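Local coordinates for protein glutamine cyclotransferase (Xanthomonas campestris, PDB 3MBR) that probably catalyses the cyclisation of N-terminal glutamine to pyroglutamate, as a glutaminyl cyclase built on a calcium-binding beta-propeller, at residues V45-L50 / R54-A59; E161-V166 / I172-P177. The protein carries 1 engineered substitution. All coordinates share one frame; numbering follows the deposited sequence.

In the fold
Both contacts are antiparallel strand pairs in separate four-stranded blades of a beta-propeller. Contact 1 joins the third and outermost fourth strands of the blade made by 23-29, 32-37, 44-49 and 55-60; contact 2 joins the two middle strands of the blade made by 152-158, 161-166, 171-175 and 182-187. They lie on opposite sides of the chain's centre, with their own centres about 26 Å apart and nearest atoms about 15 Å apart, so they do not touch. The calcium site, formed by Leu-26, Glu-154, Leu-155, Glu-156 and Ile-209, lies nearer contact 2: Leu-163's side chain is about 8 Å from the ion, Val-45's in contact 1 about 12 Å.

Contact 1 of 2, residues V45-L50 / R54-A59; sequences VRKVDL and RILQRA
Lys-47 and Gln-57 form a hydrogen-bonded antiparallel pair in which Lys-47 N donates to Gln-57 O at 2.8 Å, with an N-H...O angle of 172°. The return side is split. Lys-47 O accepts a bond from Leu-56 N at 2.7 Å and a weak one from Gln-57 N at 3.4 Å, so two residues face one: a classic beta bulge, which shifts the register by one residue. Beyond it the pairing resumes with Asp-49 N bonded to Arg-54 O at 2.9 Å, while at the other end Val-45 and Ala-59 exchange two backbone bonds. The strand axes run at 170° to each other.

Side chains then sort onto two faces. On that of Arg-46, Val-48, Ile-55 and Arg-58, the chain of Arg-46, extended from CG to NE, carries its guanidinium out beside Ile-55, whose CD1 sits over one face, 3.6 Å from Arg-46 NH1 and offset toward the rim. Arg-58 comes alongside, its bent chain bringing NH2 to 3.8 Å from Arg-46 NH2, with the guanidinium planes 54° apart. This proximity of like charges is probably offset by the salt bridge from Arg-46 to Asp-18. On the opposite face, Lys-47 crosses Gln-57, whose OE1 lies 3.6 Å from Lys-47 CD; Gln-57 NE2 bonds to Ala-93 O. Leu-56, displaced by the bulge, lays CD1 4.0 Å from Asp-49 CB, whereas Asp-49 OD1 turns to Thr-52 OG1.

The hairpin forms the outer half of its propeller blade. Strand 44-49 continues the sheet through backbone bonds from Arg-46 to Glu-35 and Val-48 to Leu-33 on strand 32-37, and Val-45 packs against Leu-77 and Gln-79 of strand 76-81 in the next blade.

Contact 2 of 2, residues E161-V166 / I172-P177; sequences ELLANV and IARIDP
Arg-174 meets Glu-161 in a salt bridge at one end of an antiparallel hairpin whose strand axes run at 156° to each other. From CB the arginine chain runs alongside Leu-163, pointing the same way, though the modelled spacing of the two is too close to be relied on. A bend at chi3 (42°) then turns the guanidinium toward the carboxylate. NE makes a weak bond to Glu-161 OE2, and CZ follows 3.6 Å from that oxygen. At the tip NH1 is held twice, by Glu-161 OE2 at 3.0 Å, in the guanidinium plane, and by OE1 at 3.1 Å, tilted out of it. Both oxygens use their syn lone pairs, though the carboxylate and guanidinium planes are 53° apart. NH2 bonds to Gln-7 OE1.

Backbone bonds in both directions join Leu-162 to Ile-175 and Ala-164 to Ala-173. On the face of these four residues, Ile-175 CD1 packs 3.8 Å from Ala-164 CB; on the other, Ile-172 CG2 lies 3.8 Å from Leu-163 CB.

The pair is the middle of its propeller blade: strand 152-158 flanks 161-166, with Leu-163 and Asn-165 bonded through their backbones to the calcium ligands Glu-156 and Glu-154. Strand 182-187 borders 171-175, and Ile-172 packs on Ile-209 of strand 206-212.

Contact 1 of 2, residues V45-L50 / R54-A59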
ATOM      1  N   VAL A  45     -10.972  -8.219  -2.747  1.00 22.40           N
ATOM      2  CA  VAL A  45      -9.581  -8.553  -2.399  1.00 21.39           C
ATOM      3  C   VAL A  45      -9.188  -9.710  -3.289  1.00 21.23           C
ATOM      4  O   VAL A  45      -9.921 -10.717  -3.353  1.00 24.26           O
ATOM      5  CB  VAL A  45      -9.502  -8.993  -0.949  1.00 23.72           C
ATOM      6  CG1 VAL A  45      -8.093  -9.362  -0.576  1.00 26.33           C
ATOM      7  CG2 VAL A  45      -9.923  -7.790  -0.033  1.00 28.19           C
ATOM      8  N   ARG A  46      -8.075  -9.584  -3.977  1.00 21.44           N
ATOM      9  CA  ARG A  46      -7.705 -10.571  -5.023  1.00 22.11           C
ATOM     10  C   ARG A  46      -6.393 -11.213  -4.604  1.00 20.46           C
ATOM     11  O   ARG A  46      -5.481 -10.503  -4.147  1.00 22.46           O
ATOM     12  CB  ARG A  46      -7.397  -9.906  -6.368  1.00 22.28           C
ATOM     13  CG  ARG A  46      -8.593  -9.128  -6.964  1.00 24.05           C
ATOM     14  CD  ARG A  46      -8.086  -8.347  -8.156  1.00 23.35           C
ATOM     15  NE  ARG A  46      -9.196  -7.652  -8.767  1.00 26.54           N
ATOM     16  CZ  ARG A  46      -9.197  -7.327 -10.072  1.00 24.29           C
ATOM     17  NH1 ARG A  46      -8.100  -7.559 -10.834  1.00 25.78           N
ATOM     18  NH2 ARG A  46     -10.263  -6.740 -10.600  1.00 29.07           N
ATOM     19  N   LYS A  47      -6.272 -12.530  -4.788  1.00 22.10           N
ATOM     20  CA  LYS A  47      -4.992 -13.214  -4.712  1.00 21.14           C
ATOM     21  C   LYS A  47      -4.541 -13.410  -6.151  1.00 21.42           C
ATOM     22  O   LYS A  47      -5.300 -13.995  -6.925  1.00 22.03           O
ATOM     23  CB  LYS A  47      -5.148 -14.559  -4.029  1.00 23.96           C
ATOM     24  CG  LYS A  47      -3.826 -15.353  -4.000  1.00 24.79           C
ATOM     25  CD  LYS A  47      -4.148 -16.777  -3.362  1.00 31.91           C
ATOM     26  CE  LYS A  47      -2.994 -17.624  -3.268  1.00 35.11           C
ATOM     27  NZ  LYS A  47      -3.455 -18.983  -2.764  1.00 38.61           N
ATOM     28  N   VAL A  48      -3.362 -12.943  -6.470  1.00 20.27           N
ATOM     29  CA  VAL A  48      -2.929 -12.792  -7.886  1.00 20.02           C
ATOM     30  C   VAL A  48      -1.616 -13.475  -8.123  1.00 20.72           C
ATOM     31  O   VAL A  48      -0.697 -13.413  -7.315  1.00 21.78           O
ATOM     32  CB  VAL A  48      -2.879 -11.285  -8.289  1.00 18.89           C
ATOM     33  CG1 VAL A  48      -2.394 -11.093  -9.724  1.00 23.10           C
ATOM     34  CG2 VAL A  48      -4.199 -10.570  -8.004  1.00 23.62           C
ATOM     35  N   ASP A  49      -1.568 -14.197  -9.211  1.00 21.59           N
ATOM     36  CA  ASP A  49      -0.322 -14.817  -9.678  1.00 23.40           C
ATOM     37  C   ASP A  49       0.599 -13.723 -10.249  1.00 21.10           C
ATOM     38  O   ASP A  49       0.256 -12.990 -11.174  1.00 22.38           O
ATOM     39  CB  ASP A  49      -0.634 -15.853 -10.771  1.00 25.04           C
ATOM     40  CG  ASP A  49       0.588 -16.531 -11.255  1.00 29.25           C
ATOM     41  OD1 ASP A  49       1.035 -16.282 -12.397  1.00 35.75           O
ATOM     42  OD2 ASP A  49       1.199 -17.232 -10.419  1.00 36.42           O
ATOM     43  N   LEU A  50       1.793 -13.573  -9.672  1.00 20.56           N
ATOM     44  CA  LEU A  50       2.713 -12.553 -10.137  1.00 21.44           C
ATOM     45  C   LEU A  50       3.038 -12.618 -11.608  1.00 21.62           C
ATOM     46  O   LEU A  50       3.029 -11.613 -12.315  1.00 21.64           O
ATOM     47  CB  LEU A  50       3.994 -12.633  -9.261  1.00 23.45           C
ATOM     48  CG  LEU A  50       5.152 -11.780  -9.720  1.00 22.81           C
ATOM     49  CD1 LEU A  50       4.820 -10.241  -9.608  1.00 23.44           C
ATOM     50  CD2 LEU A  50       6.468 -12.067  -9.000  1.00 25.06           C
ATOM     51  N   ARG A  54      -2.956 -13.100 -13.351  1.00 23.24           N
ATOM     52  CA  ARG A  54      -4.286 -13.733 -13.267  1.00 25.37           C
ATOM     53  C   ARG A  54      -4.749 -13.857 -11.814  1.00 24.00           C
ATOM     54  O   ARG A  54      -3.956 -14.119 -10.889  1.00 25.10           O
ATOM     55  CB  ARG A  54      -4.145 -15.152 -13.852  1.00 27.57           C
ATOM     56  CG  ARG A  54      -4.028 -15.083 -15.399  1.00 30.21           C
ATOM     57  CD  ARG A  54      -3.653 -16.454 -15.998  1.00 41.15           C
ATOM     58  NE  ARG A  54      -3.472 -16.339 -17.442  1.00 44.68           N
ATOM     59  CZ  ARG A  54      -2.944 -17.286 -18.216  1.00 51.83           C
ATOM     60  NH1 ARG A  54      -2.489 -18.409 -17.664  1.00 57.00           N
ATOM     61  NH2 ARG A  54      -2.843 -17.090 -19.530  1.00 53.86           N
ATOM     62  N   ILE A  55      -6.054 -13.716 -11.628  1.00 25.41           N
ATOM     63  CA  ILE A  55      -6.688 -13.846 -10.309  1.00 25.28           C
ATOM     64  C   ILE A  55      -6.849 -15.295  -9.976  1.00 27.04           C
ATOM     65  O   ILE A  55      -7.466 -16.079 -10.755  1.00 31.09           O
ATOM     66  CB  ILE A  55      -8.063 -13.133 -10.266  1.00 26.03           C
ATOM     67  CG1 ILE A  55      -7.897 -11.619 -10.590  1.00 28.28           C
ATOM     68  CG2 ILE A  55      -8.726 -13.284  -8.890  1.00 28.56           C
ATOM     69  CD1 ILE A  55      -9.264 -10.980 -10.886  1.00 33.63           C
ATOM     70  N   LEU A  56      -6.262 -15.679  -8.841  1.00 26.23           N
ATOM     71  CA  LEU A  56      -6.365 -17.100  -8.349  1.00 28.12           C
ATOM     72  C   LEU A  56      -7.562 -17.291  -7.405  1.00 29.20           C
ATOM     73  O   LEU A  56      -8.146 -18.374  -7.331  1.00 32.41           O
ATOM     74  CB  LEU A  56      -5.057 -17.483  -7.639  1.00 28.78           C
ATOM     75  CG  LEU A  56      -3.822 -17.281  -8.532  1.00 30.27           C
ATOM     76  CD1 LEU A  56      -2.552 -17.539  -7.724  1.00 33.54           C
ATOM     77  CD2 LEU A  56      -3.886 -18.284  -9.644  1.00 36.22           C
ATOM     78  N   GLN A  57      -7.887 -16.246  -6.641  1.00 28.72           N
ATOM     79  CA  GLN A  57      -8.936 -16.311  -5.638  1.00 29.02           C
ATOM     80  C   GLN A  57      -9.399 -14.876  -5.398  1.00 28.12           C
ATOM     81  O   GLN A  57      -8.598 -13.937  -5.570  1.00 25.47           O
ATOM     82  CB  GLN A  57      -8.299 -16.885  -4.389  1.00 31.56           C
ATOM     83  CG  GLN A  57      -9.223 -17.571  -3.459  1.00 36.95           C
ATOM     84  CD  GLN A  57      -8.502 -18.064  -2.222  1.00 40.52           C
ATOM     85  OE1 GLN A  57      -7.274 -17.953  -2.085  1.00 43.05           O
ATOM     86  NE2 GLN A  57      -9.259 -18.527  -1.294  1.00 41.99           N
ATOM     87  N   ARG A  58     -10.648 -14.667  -4.976  1.00 29.70           N
ATOM     88  CA  ARG A  58     -11.118 -13.312  -4.673  1.00 32.49           C
ATOM     89  C   ARG A  58     -12.229 -13.364  -3.646  1.00 32.44           C
ATOM     90  O   ARG A  58     -12.978 -14.367  -3.500  1.00 37.25           O
ATOM     91  CB  ARG A  58     -11.576 -12.565  -5.911  1.00 35.59           C
ATOM     92  CG  ARG A  58     -12.802 -13.032  -6.570  1.00 43.05           C
ATOM     93  CD  ARG A  58     -13.430 -11.787  -7.194  1.00 48.87           C
ATOM     94  NE  ARG A  58     -12.851 -11.416  -8.473  1.00 50.51           N
ATOM     95  CZ  ARG A  58     -12.859 -10.177  -8.967  1.00 50.75           C
ATOM     96  NH1 ARG A  58     -13.392  -9.185  -8.251  1.00 54.42           N
ATOM     97  NH2 ARG A  58     -12.338  -9.920 -10.178  1.00 47.49           N
ATOM     98  N   ALA A  59     -12.343 -12.284  -2.929  1.00 32.43           N
ATOM     99  CA  ALA A  59     -13.399 -12.126  -1.962  1.00 32.23           C
ATOM    100  C   ALA A  59     -14.020 -10.782  -2.276  1.00 31.53           C
ATOM    101  O   ALA A  59     -13.302  -9.880  -2.724  1.00 32.86           O
ATOM    102  CB  ALA A  59     -12.766 -12.087  -0.605  1.00 32.42           C
TER

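Contact 2 of 2, residues E161-V166 / I172-P177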
ATOM      1  N   GLU A 161      12.261   0.328   7.242  1.00 25.90           N
ATOM      2  CA  GLU A 161      11.810   1.667   6.897  1.00 25.28           C
ATOM      3  C   GLU A 161      10.394   1.566   6.380  1.00 23.41           C
ATOM      4  O   GLU A 161       9.949   0.493   5.935  1.00 23.03           O
ATOM      5  CB  GLU A 161      12.672   2.262   5.785  1.00 26.00           C
ATOM      6  CG  GLU A 161      14.042   2.606   6.337  1.00 30.84           C
ATOM      7  CD  GLU A 161      14.998   3.176   5.325  1.00 36.37           C
ATOM      8  OE1 GLU A 161      15.650   4.153   5.633  1.00 38.62           O
ATOM      9  OE2 GLU A 161      15.116   2.621   4.231  1.00 41.39           O
ATOM     10  N   LEU A 162       9.704   2.688   6.437  1.00 23.91           N
ATOM     11  CA  LEU A 162       8.340   2.739   5.902  1.00 22.32           C
ATOM     12  C   LEU A 162       8.377   3.423   4.514  1.00 22.11           C
ATOM     13  O   LEU A 162       8.863   4.569   4.422  1.00 24.21           O
ATOM     14  CB  LEU A 162       7.419   3.469   6.899  1.00 26.39           C
ATOM     15  CG  LEU A 162       5.959   3.694   6.546  1.00 25.50           C
ATOM     16  CD1 LEU A 162       5.300   2.293   6.444  1.00 24.83           C
ATOM     17  CD2 LEU A 162       5.309   4.466   7.613  1.00 29.85           C
ATOM     18  N   LEU A 163       7.901   2.768   3.474  1.00 19.40           N
ATOM     19  CA  LEU A 163       7.726   3.434   2.183  1.00 17.91           C
ATOM     20  C   LEU A 163       6.283   3.894   2.123  1.00 17.64           C
ATOM     21  O   LEU A 163       5.335   3.155   2.479  1.00 17.57           O
ATOM     22  CB  LEU A 163       7.948   2.490   1.018  1.00 17.90           C
ATOM     23  CG  LEU A 163       9.385   1.953   0.792  1.00 22.45           C
ATOM     24  CD1 LEU A 163       9.552   1.257  -0.536  1.00 22.02           C
ATOM     25  CD2 LEU A 163      10.446   2.906   1.046  1.00 27.20           C
ATOM     26  N   ALA A 164       6.075   5.109   1.653  1.00 16.76           N
ATOM     27  CA  ALA A 164       4.705   5.659   1.527  1.00 16.89           C
ATOM     28  C   ALA A 164       4.575   6.366   0.201  1.00 17.48           C
ATOM     29  O   ALA A 164       5.408   7.224  -0.148  1.00 19.11           O
ATOM     30  CB  ALA A 164       4.464   6.688   2.668  1.00 19.65           C
ATOM     31  N   ASN A 165       3.540   5.995  -0.549  1.00 17.48           N
ATOM     32  CA  ASN A 165       3.266   6.762  -1.777  1.00 18.07           C
ATOM     33  C   ASN A 165       2.611   8.089  -1.504  1.00 18.73           C
ATOM     34  O   ASN A 165       1.687   8.153  -0.676  1.00 20.52           O
ATOM     35  CB  ASN A 165       2.312   5.969  -2.679  1.00 19.38           C
ATOM     36  CG  ASN A 165       2.246   6.526  -4.073  1.00 22.42           C
ATOM     37  OD1 ASN A 165       3.265   6.550  -4.784  1.00 28.34           O
ATOM     38  ND2 ASN A 165       1.049   6.948  -4.513  1.00 22.96           N
ATOM     39  N   VAL A 166       3.083   9.137  -2.207  1.00 22.13           N
ATOM     40  CA  VAL A 166       2.567  10.490  -2.142  1.00 26.17           C
ATOM     41  C   VAL A 166       2.008  10.742  -3.619  1.00 26.29           C
ATOM     42  O   VAL A 166       2.710  11.169  -4.624  1.00 27.98           O
ATOM     43  CB  VAL A 166       3.749  11.484  -1.985  1.00 26.84           C
ATOM     44  CG1 VAL A 166       3.168  12.774  -1.706  1.00 31.74           C
ATOM     45  CG2 VAL A 166       4.704  11.054  -0.831  1.00 29.31           C
ATOM     46  N   ILE A 172       7.534   8.125  -4.042  1.00 18.80           N
ATOM     47  CA  ILE A 172       7.462   7.345  -2.781  1.00 18.19           C
ATOM     48  C   ILE A 172       8.436   7.972  -1.824  1.00 17.85           C
ATOM     49  O   ILE A 172       9.592   8.364  -2.218  1.00 21.22           O
ATOM     50  CB  ILE A 172       7.831   5.909  -3.112  1.00 18.81           C
ATOM     51  CG1 ILE A 172       6.704   5.321  -4.062  1.00 20.24           C
ATOM     52  CG2 ILE A 172       8.043   5.081  -1.810  1.00 21.31           C
ATOM     53  CD1 ILE A 172       7.026   3.910  -4.493  1.00 24.91           C
ATOM     54  N   ALA A 173       8.027   8.186  -0.587  1.00 18.22           N
ATOM     55  CA  ALA A 173       8.896   8.630   0.484  1.00 18.51           C
ATOM     56  C   ALA A 173       9.462   7.418   1.206  1.00 19.38           C
ATOM     57  O   ALA A 173       8.684   6.520   1.584  1.00 19.08           O
ATOM     58  CB  ALA A 173       8.056   9.424   1.456  1.00 21.28           C
ATOM     59  N   ARG A 174      10.792   7.343   1.434  1.00 21.39           N
ATOM     60  CA  ARG A 174      11.367   6.334   2.362  1.00 21.96           C
ATOM     61  C   ARG A 174      11.476   7.053   3.688  1.00 23.93           C
ATOM     62  O   ARG A 174      12.179   8.091   3.771  1.00 25.74           O
ATOM     63  CB  ARG A 174      12.758   5.929   1.898  1.00 25.27           C
ATOM     64  CG  ARG A 174      12.742   5.072   0.839  1.00 30.73           C
ATOM     65  CD  ARG A 174      14.202   4.726   0.365  1.00 37.98           C
ATOM     66  NE  ARG A 174      15.108   4.485   1.472  1.00 34.12           N
ATOM     67  CZ  ARG A 174      16.376   4.923   1.707  1.00 32.00           C
ATOM     68  NH1 ARG A 174      16.928   4.591   2.865  1.00 31.33           N
ATOM     69  NH2 ARG A 174      17.184   5.621   0.869  1.00 31.59           N
ATOM     70  N   ILE A 175      10.787   6.534   4.686  1.00 23.45           N
ATOM     71  CA  ILE A 175      10.657   7.144   6.031  1.00 26.26           C
ATOM     72  C   ILE A 175      11.409   6.368   7.098  1.00 28.87           C
ATOM     73  O   ILE A 175      11.239   5.158   7.216  1.00 28.21           O
ATOM     74  CB  ILE A 175       9.153   7.267   6.430  1.00 26.79           C
ATOM     75  CG1 ILE A 175       8.406   8.147   5.384  1.00 26.02           C
ATOM     76  CG2 ILE A 175       8.899   7.846   7.866  1.00 27.40           C
ATOM     77  CD1 ILE A 175       6.926   7.829   5.327  1.00 25.82           C
ATOM     78  N   ASP A 176      12.190   7.099   7.889  1.00 30.85           N
ATOM     79  CA  ASP A 176      12.862   6.513   9.073  1.00 31.85           C
ATOM     80  C   ASP A 176      11.786   6.410  10.143  1.00 33.15           C
ATOM     81  O   ASP A 176      11.254   7.401  10.600  1.00 35.00           O
ATOM     82  CB  ASP A 176      13.992   7.462   9.534  1.00 33.23           C
ATOM     83  CG  ASP A 176      14.664   7.009  10.789  1.00 40.58           C
ATOM     84  OD1 ASP A 176      14.140   6.119  11.456  1.00 42.32           O
ATOM     85  OD2 ASP A 176      15.703   7.603  11.142  1.00 43.63           O
ATOM     86  N   PRO A 177      11.368   5.178  10.538  1.00 35.16           N
ATOM     87  CA  PRO A 177      10.219   5.173  11.457  1.00 36.79           C
ATOM     88  C   PRO A 177      10.521   5.666  12.880  1.00 40.86           C
ATOM     89  O   PRO A 177       9.592   6.078  13.600  1.00 41.06           O
ATOM     90  CB  PRO A 177       9.836   3.676  11.541  1.00 38.33           C
ATOM     91  CG  PRO A 177      11.044   2.936  11.145  1.00 37.11           C
ATOM     92  CD  PRO A 177      11.843   3.843  10.187  1.00 34.44           C
TER